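PDB 1VDH: muconolactone isomerase-like protein from Thermus thermophilus, which decarboxylates Fe-coproporphyrin III with hydrogen peroxide to give heme b, the last step of the coproporphyrin-dependent heme pathway, and works as a homopentamer. Local coordinates for residues V5-V17 and V111-P123. Residues are numbered along the deposited sequence; the frame is centred on the assembly and turned at random.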
ATOM      1  N   VAL A   5     -31.528   3.501  18.184  1.00 30.75           N
ATOM      2  CA  VAL A   5     -31.887   4.905  18.012  1.00 28.88           C
ATOM      3  C   VAL A   5     -30.599   5.723  17.999  1.00 26.68           C
ATOM      4  O   VAL A   5     -29.885   5.785  18.999  1.00 26.91           O
ATOM      5  CB  VAL A   5     -32.796   5.404  19.165  1.00 30.38           C
ATOM      6  CG1 VAL A   5     -33.124   6.881  18.981  1.00 31.16           C
ATOM      7  CG2 VAL A   5     -34.077   4.578  19.221  1.00 30.17           C
ATOM      8  N   PRO A   6     -30.274   6.341  16.852  1.00 24.81           N
ATOM      9  CA  PRO A   6     -29.055   7.145  16.750  1.00 22.95           C
ATOM     10  C   PRO A   6     -29.136   8.449  17.533  1.00 20.85           C
ATOM     11  O   PRO A   6     -30.181   9.101  17.587  1.00 20.90           O
ATOM     12  CB  PRO A   6     -28.944   7.405  15.249  1.00 22.91           C
ATOM     13  CG  PRO A   6     -30.385   7.499  14.832  1.00 25.38           C
ATOM     14  CD  PRO A   6     -31.000   6.324  15.568  1.00 24.67           C
ATOM     15  N   GLU A   7     -28.024   8.801  18.161  1.00 17.67           N
ATOM     16  CA  GLU A   7     -27.913  10.029  18.931  1.00 16.16           C
ATOM     17  C   GLU A   7     -26.634  10.684  18.427  1.00 14.72           C
ATOM     18  O   GLU A   7     -25.622  10.718  19.129  1.00 12.48           O
ATOM     19  CB  GLU A   7     -27.785   9.710  20.418  1.00 17.57           C
ATOM     20  CG  GLU A   7     -28.961   8.953  21.006  1.00 19.81           C
ATOM     21  CD  GLU A   7     -28.735   8.603  22.460  1.00 21.33           C
ATOM     22  OE1 GLU A   7     -27.930   7.689  22.733  1.00 19.39           O
ATOM     23  OE2 GLU A   7     -29.346   9.256  23.331  1.00 24.44           O
ATOM     24  N   PRO A   8     -26.665  11.206  17.192  1.00 15.14           N
ATOM     25  CA  PRO A   8     -25.497  11.850  16.589  1.00 15.89           C
ATOM     26  C   PRO A   8     -24.882  12.980  17.398  1.00 14.43           C
ATOM     27  O   PRO A   8     -25.577  13.777  18.027  1.00 15.10           O
ATOM     28  CB  PRO A   8     -26.026  12.324  15.234  1.00 16.54           C
ATOM     29  CG  PRO A   8     -27.487  12.548  15.493  1.00 17.71           C
ATOM     30  CD  PRO A   8     -27.845  11.347  16.317  1.00 15.79           C
ATOM     31  N   THR A   9     -23.556  13.007  17.394  1.00 14.31           N
ATOM     32  CA  THR A   9     -22.791  14.019  18.098  1.00 13.80           C
ATOM     33  C   THR A   9     -23.071  15.389  17.483  1.00 16.77           C
ATOM     34  O   THR A   9     -23.136  15.523  16.256  1.00 17.36           O
ATOM     35  CB  THR A   9     -21.282  13.714  17.978  1.00 14.37           C
ATOM     36  OG1 THR A   9     -21.028  12.391  18.470  1.00 11.55           O
ATOM     37  CG2 THR A   9     -20.454  14.726  18.761  1.00 13.52           C
ATOM     38  N   HIS A  10     -23.267  16.393  18.340  1.00 16.54           N
ATOM     39  CA  HIS A  10     -23.519  17.763  17.886  1.00 17.74           C
ATOM     40  C   HIS A  10     -22.187  18.404  17.527  1.00 15.79           C
ATOM     41  O   HIS A  10     -21.190  18.193  18.217  1.00 16.62           O
ATOM     42  CB  HIS A  10     -24.158  18.604  19.001  1.00 19.27           C
ATOM     43  CG  HIS A  10     -25.393  17.999  19.590  1.00 22.69           C
ATOM     44  ND1 HIS A  10     -26.622  18.062  18.971  1.00 24.53           N
ATOM     45  CD2 HIS A  10     -25.588  17.325  20.748  1.00 22.56           C
ATOM     46  CE1 HIS A  10     -27.523  17.453  19.723  1.00 22.82           C
ATOM     47  NE2 HIS A  10     -26.921  16.998  20.807  1.00 24.11           N
ATOM     48  N   THR A  11     -22.173  19.203  16.464  1.00 14.16           N
ATOM     49  CA  THR A  11     -20.947  19.873  16.047  1.00 12.20           C
ATOM     50  C   THR A  11     -21.169  21.318  15.622  1.00 12.65           C
ATOM     51  O   THR A  11     -22.276  21.715  15.254  1.00 12.47           O
ATOM     52  CB  THR A  11     -20.252  19.154  14.853  1.00 11.77           C
ATOM     53  OG1 THR A  11     -21.130  19.131  13.721  1.00 10.86           O
ATOM     54  CG2 THR A  11     -19.856  17.733  15.216  1.00  9.60           C
ATOM     55  N   LEU A  12     -20.087  22.086  15.688  1.00 10.71           N
ATOM     56  CA  LEU A  12     -20.053  23.477  15.271  1.00 11.15           C
ATOM     57  C   LEU A  12     -18.835  23.554  14.360  1.00 11.63           C
ATOM     58  O   LEU A  12     -17.742  23.136  14.749  1.00 11.67           O
ATOM     59  CB  LEU A  12     -19.857  24.417  16.466  1.00 11.10           C
ATOM     60  CG  LEU A  12     -21.008  24.554  17.467  1.00 12.20           C
ATOM     61  CD1 LEU A  12     -20.613  25.543  18.560  1.00 12.57           C
ATOM     62  CD2 LEU A  12     -22.266  25.027  16.753  1.00 13.05           C
ATOM     63  N   GLU A  13     -19.031  24.038  13.139  1.00 10.46           N
ATOM     64  CA  GLU A  13     -17.936  24.154  12.183  1.00 11.23           C
ATOM     65  C   GLU A  13     -17.367  25.561  12.148  1.00 12.46           C
ATOM     66  O   GLU A  13     -18.110  26.539  12.226  1.00 10.52           O
ATOM     67  CB  GLU A  13     -18.401  23.763  10.776  1.00 10.49           C
ATOM     68  CG  GLU A  13     -18.553  22.263  10.553  1.00 11.85           C
ATOM     69  CD  GLU A  13     -19.649  21.644  11.397  1.00 13.39           C
ATOM     70  OE1 GLU A  13     -20.789  22.153  11.365  1.00 14.03           O
ATOM     71  OE2 GLU A  13     -19.371  20.647  12.089  1.00 13.89           O
ATOM     72  N   GLY A  14     -16.045  25.646  12.016  1.00 11.73           N
ATOM     73  CA  GLY A  14     -15.375  26.930  11.949  1.00 10.87           C
ATOM     74  C   GLY A  14     -14.621  27.053  10.640  1.00  9.86           C
ATOM     75  O   GLY A  14     -15.143  26.700   9.578  1.00 10.27           O
ATOM     76  N   TRP A  15     -13.390  27.544  10.712  1.00 10.01           N
ATOM     77  CA  TRP A  15     -12.561  27.707   9.522  1.00  9.03           C
ATOM     78  C   TRP A  15     -12.239  26.379   8.846  1.00  8.23           C
ATOM     79  O   TRP A  15     -12.154  25.336   9.502  1.00  7.58           O
ATOM     80  CB  TRP A  15     -11.236  28.391   9.879  1.00 10.61           C
ATOM     81  CG  TRP A  15     -11.275  29.893   9.933  1.00 11.63           C
ATOM     82  CD1 TRP A  15     -12.238  30.718   9.413  1.00 14.52           C
ATOM     83  CD2 TRP A  15     -10.289  30.749  10.522  1.00 12.01           C
ATOM     84  NE1 TRP A  15     -11.905  32.036   9.640  1.00 13.74           N
ATOM     85  CE2 TRP A  15     -10.715  32.082  10.321  1.00 12.73           C
ATOM     86  CE3 TRP A  15      -9.084  30.519  11.205  1.00 12.34           C
ATOM     87  CZ2 TRP A  15      -9.979  33.181  10.779  1.00 12.73           C
ATOM     88  CZ3 TRP A  15      -8.351  31.612  11.660  1.00 11.42           C
ATOM     89  CH2 TRP A  15      -8.804  32.927  11.445  1.00  9.95           C
ATOM     90  N   HIS A  16     -12.086  26.428   7.525  1.00  8.88           N
ATOM     91  CA  HIS A  16     -11.719  25.259   6.736  1.00  7.10           C
ATOM     92  C   HIS A  16     -10.203  25.189   6.836  1.00  8.28           C
ATOM     93  O   HIS A  16      -9.538  26.216   6.951  1.00  6.08           O
ATOM     94  CB  HIS A  16     -12.165  25.421   5.287  1.00  6.80           C
ATOM     95  CG  HIS A  16     -13.650  25.367   5.112  1.00  7.50           C
ATOM     96  ND1 HIS A  16     -14.256  24.658   4.097  1.00  7.00           N
ATOM     97  CD2 HIS A  16     -14.652  25.920   5.838  1.00  6.46           C
ATOM     98  CE1 HIS A  16     -15.568  24.779   4.204  1.00  7.98           C
ATOM     99  NE2 HIS A  16     -15.834  25.538   5.251  1.00  7.82           N
ATOM    100  N   VAL A  17      -9.664  23.977   6.803  1.00  8.44           N
ATOM    101  CA  VAL A  17      -8.235  23.774   6.959  1.00  6.99           C
ATOM    102  C   VAL A  17      -7.604  22.925   5.866  1.00  7.90           C
ATOM    103  O   VAL A  17      -8.155  21.901   5.462  1.00  9.31           O
ATOM    104  CB  VAL A  17      -7.943  23.060   8.305  1.00  6.81           C
ATOM    105  CG1 VAL A  17      -6.458  23.071   8.602  1.00  3.95           C
ATOM    106  CG2 VAL A  17      -8.737  23.700   9.442  1.00  7.42           C
ATOM    107  N   VAL A 111     -12.351  20.685   8.363  1.00  8.42           N
ATOM    108  CA  VAL A 111     -13.016  21.880   8.878  1.00  7.10           C
ATOM    109  C   VAL A 111     -12.959  21.888  10.406  1.00  5.50           C
ATOM    110  O   VAL A 111     -13.345  20.907  11.041  1.00  6.09           O
ATOM    111  CB  VAL A 111     -14.506  21.934   8.430  1.00  8.72           C
ATOM    112  CG1 VAL A 111     -15.187  23.167   9.005  1.00  8.64           C
ATOM    113  CG2 VAL A 111     -14.611  21.952   6.906  1.00  7.55           C
ATOM    114  N   VAL A 112     -12.465  22.982  10.988  1.00  6.91           N
ATOM    115  CA  VAL A 112     -12.376  23.108  12.448  1.00  6.05           C
ATOM    116  C   VAL A 112     -13.716  22.703  13.046  1.00  8.84           C
ATOM    117  O   VAL A 112     -14.767  23.223  12.659  1.00  8.35           O
ATOM    118  CB  VAL A 112     -11.986  24.545  12.883  1.00  7.86           C
ATOM    119  CG1 VAL A 112     -12.072  24.690  14.404  1.00  5.58           C
ATOM    120  CG2 VAL A 112     -10.560  24.848  12.427  1.00  4.99           C
ATOM    121  N   GLU A 113     -13.671  21.735  13.955  1.00  7.81           N
ATOM    122  CA  GLU A 113     -14.876  21.196  14.560  1.00 10.25           C
ATOM    123  C   GLU A 113     -14.873  21.189  16.083  1.00 10.83           C
ATOM    124  O   GLU A 113     -13.886  20.805  16.711  1.00 11.84           O
ATOM    125  CB  GLU A 113     -15.071  19.764  14.051  1.00  8.51           C
ATOM    126  CG  GLU A 113     -16.336  19.071  14.531  1.00  8.76           C
ATOM    127  CD  GLU A 113     -16.265  17.574  14.335  1.00 10.02           C
ATOM    128  OE1 GLU A 113     -16.517  17.097  13.205  1.00  9.34           O
ATOM    129  OE2 GLU A 113     -15.936  16.870  15.312  1.00 10.65           O
ATOM    130  N   LEU A 114     -15.977  21.647  16.665  1.00 11.48           N
ATOM    131  CA  LEU A 114     -16.148  21.660  18.110  1.00 12.77           C
ATOM    132  C   LEU A 114     -17.325  20.720  18.356  1.00 14.48           C
ATOM    133  O   LEU A 114     -18.426  20.947  17.853  1.00 15.34           O
ATOM    134  CB  LEU A 114     -16.470  23.075  18.610  1.00 13.64           C
ATOM    135  CG  LEU A 114     -15.473  24.173  18.220  1.00 13.30           C
ATOM    136  CD1 LEU A 114     -15.836  25.464  18.939  1.00 14.04           C
ATOM    137  CD2 LEU A 114     -14.056  23.757  18.582  1.00 12.95           C
ATOM    138  N   GLY A 115     -17.080  19.637  19.083  1.00 15.00           N
ATOM    139  CA  GLY A 115     -18.141  18.680  19.332  1.00 15.76           C
ATOM    140  C   GLY A 115     -18.606  18.520  20.763  1.00 17.28           C
ATOM    141  O   GLY A 115     -17.891  18.840  21.716  1.00 17.24           O
ATOM    142  N   SER A 116     -19.826  18.009  20.896  1.00 17.80           N
ATOM    143  CA  SER A 116     -20.452  17.751  22.186  1.00 18.53           C
ATOM    144  C   SER A 116     -21.327  16.520  22.008  1.00 17.16           C
ATOM    145  O   SER A 116     -22.156  16.475  21.106  1.00 15.46           O
ATOM    146  CB  SER A 116     -21.309  18.940  22.615  1.00 20.86           C
ATOM    147  OG  SER A 116     -21.863  18.701  23.895  1.00 27.12           O
ATOM    148  N   GLN A 117     -21.143  15.530  22.875  1.00 18.43           N
ATOM    149  CA  GLN A 117     -21.892  14.279  22.789  1.00 19.82           C
ATOM    150  C   GLN A 117     -23.356  14.352  23.214  1.00 22.34           C
ATOM    151  O   GLN A 117     -24.199  13.654  22.644  1.00 22.60           O
ATOM    152  CB  GLN A 117     -21.171  13.177  23.575  1.00 17.57           C
ATOM    153  CG  GLN A 117     -19.741  12.907  23.102  1.00 16.20           C
ATOM    154  CD  GLN A 117     -19.664  12.489  21.641  1.00 16.94           C
ATOM    155  OE1 GLN A 117     -20.566  11.831  21.119  1.00 15.53           O
ATOM    156  NE2 GLN A 117     -18.586  12.877  20.972  1.00 17.89           N
ATOM    157  N   GLU A 118     -23.655  15.187  24.208  1.00 23.69           N
ATOM    158  CA  GLU A 118     -25.024  15.327  24.703  1.00 26.66           C
ATOM    159  C   GLU A 118     -25.610  16.735  24.564  1.00 27.56           C
ATOM    160  O   GLU A 118     -26.358  17.002  23.629  1.00 27.78           O
ATOM    161  CB  GLU A 118     -25.115  14.853  26.157  1.00 26.67           C
ATOM    162  CG  GLU A 118     -24.852  13.363  26.336  1.00 27.12           C
ATOM    163  CD  GLU A 118     -25.020  12.899  27.772  1.00 28.60           C
ATOM    164  OE1 GLU A 118     -24.283  13.393  28.651  1.00 28.01           O
ATOM    165  OE2 GLU A 118     -25.886  12.030  28.019  1.00 29.01           O
ATOM    166  N   LYS A 119     -25.290  17.624  25.501  1.00 30.54           N
ATOM    167  CA  LYS A 119     -25.805  18.993  25.466  1.00 33.40           C
ATOM    168  C   LYS A 119     -25.072  19.868  24.451  1.00 33.66           C
ATOM    169  O   LYS A 119     -23.860  20.050  24.542  1.00 34.05           O
ATOM    170  CB  LYS A 119     -25.728  19.630  26.858  1.00 36.12           C
ATOM    171  CG  LYS A 119     -26.730  19.068  27.860  1.00 39.99           C
ATOM    172  CD  LYS A 119     -28.165  19.395  27.454  1.00 42.51           C
ATOM    173  CE  LYS A 119     -29.179  18.833  28.444  1.00 44.60           C
ATOM    174  NZ  LYS A 119     -29.007  19.386  29.818  1.00 44.89           N
ATOM    175  N   PRO A 120     -25.811  20.445  23.486  1.00 33.21           N
ATOM    176  CA  PRO A 120     -25.252  21.310  22.438  1.00 32.91           C
ATOM    177  C   PRO A 120     -24.409  22.456  23.000  1.00 31.31           C
ATOM    178  O   PRO A 120     -24.726  23.016  24.050  1.00 29.98           O
ATOM    179  CB  PRO A 120     -26.503  21.840  21.736  1.00 33.60           C
ATOM    180  CG  PRO A 120     -27.473  20.717  21.892  1.00 33.75           C
ATOM    181  CD  PRO A 120     -27.272  20.328  23.334  1.00 33.76           C
ATOM    182  N   LEU A 121     -23.320  22.778  22.308  1.00 29.69           N
ATOM    183  CA  LEU A 121     -22.431  23.856  22.728  1.00 28.62           C
ATOM    184  C   LEU A 121     -23.037  25.226  22.434  1.00 28.47           C
ATOM    185  O   LEU A 121     -23.788  25.390  21.470  1.00 27.75           O
ATOM    186  CB  LEU A 121     -21.083  23.753  22.008  1.00 27.71           C
ATOM    187  CG  LEU A 121     -20.144  22.587  22.317  1.00 26.15           C
ATOM    188  CD1 LEU A 121     -18.939  22.667  21.393  1.00 26.50           C
ATOM    189  CD2 LEU A 121     -19.699  22.630  23.773  1.00 26.52           C
ATOM    190  N   ASP A 122     -22.705  26.201  23.275  1.00 27.83           N
ATOM    191  CA  ASP A 122     -23.176  27.573  23.102  1.00 27.13           C
ATOM    192  C   ASP A 122     -22.210  28.228  22.119  1.00 25.28           C
ATOM    193  O   ASP A 122     -21.060  28.496  22.461  1.00 25.41           O
ATOM    194  CB  ASP A 122     -23.151  28.309  24.448  1.00 29.86           C
ATOM    195  CG  ASP A 122     -23.664  29.744  24.356  1.00 31.07           C
ATOM    196  OD1 ASP A 122     -24.182  30.153  23.290  1.00 32.09           O
ATOM    197  OD2 ASP A 122     -23.549  30.469  25.366  1.00 32.14           O
ATOM    198  N   PRO A 123     -22.663  28.488  20.879  1.00 24.72           N
ATOM    199  CA  PRO A 123     -21.814  29.110  19.857  1.00 24.37           C
ATOM    200  C   PRO A 123     -21.368  30.530  20.199  1.00 24.06           C
ATOM    201  O   PRO A 123     -20.471  31.079  19.557  1.00 22.10           O
ATOM    202  CB  PRO A 123     -22.702  29.075  18.611  1.00 25.34           C
ATOM    203  CG  PRO A 123     -24.078  29.193  19.176  1.00 25.51           C
ATOM    204  CD  PRO A 123     -24.025  28.263  20.361  1.00 25.76           C
TER
HETATM  205  O   HOH W   1     -18.452  11.238  17.978  1.00 14.03           O
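H10 and S116 begin an antiparallel strand pair, their backbones joined by N-to-O hydrogen bonds in both directions, and L12 and L114 repeat the pattern. A beta bulge at G14 and W15 then shifts the register: V112 O accepts from G14 N at 2.8 Å, whereas V112 N donates to W15 O, nearly in line with its C=O.

Among the side chains, T9 OG1 donates to Q117 OE1 (2.7 Å). Q117 folds back at chi2 (-59°), which returns its amide to T9, and R165 also bonds OE1. T11 OG1 reaches the syn lone pair of E13 OE2 at 2.8 Å. E13 and E113 are like charges on one face, and K211 of a second subunit probably offsets them by salt-bridging both.

Two aliphatic carbons sit squarely over imidazole faces as CH-pi contacts: P120 CG, 3.8 Å from the H10 ring centroid, and V111 CG2, 3.9 Å from that of H16. L12 CD1 packs on L121 CB (3.9 Å) and P123.

Within the subunit's fold, of the dimeric alpha-beta barrel class, strands 74-80 and 184-189 extend the sheet beyond 10-24 and 102-116 respectively, while helix 162-177 packs against T9, Q117 and E118.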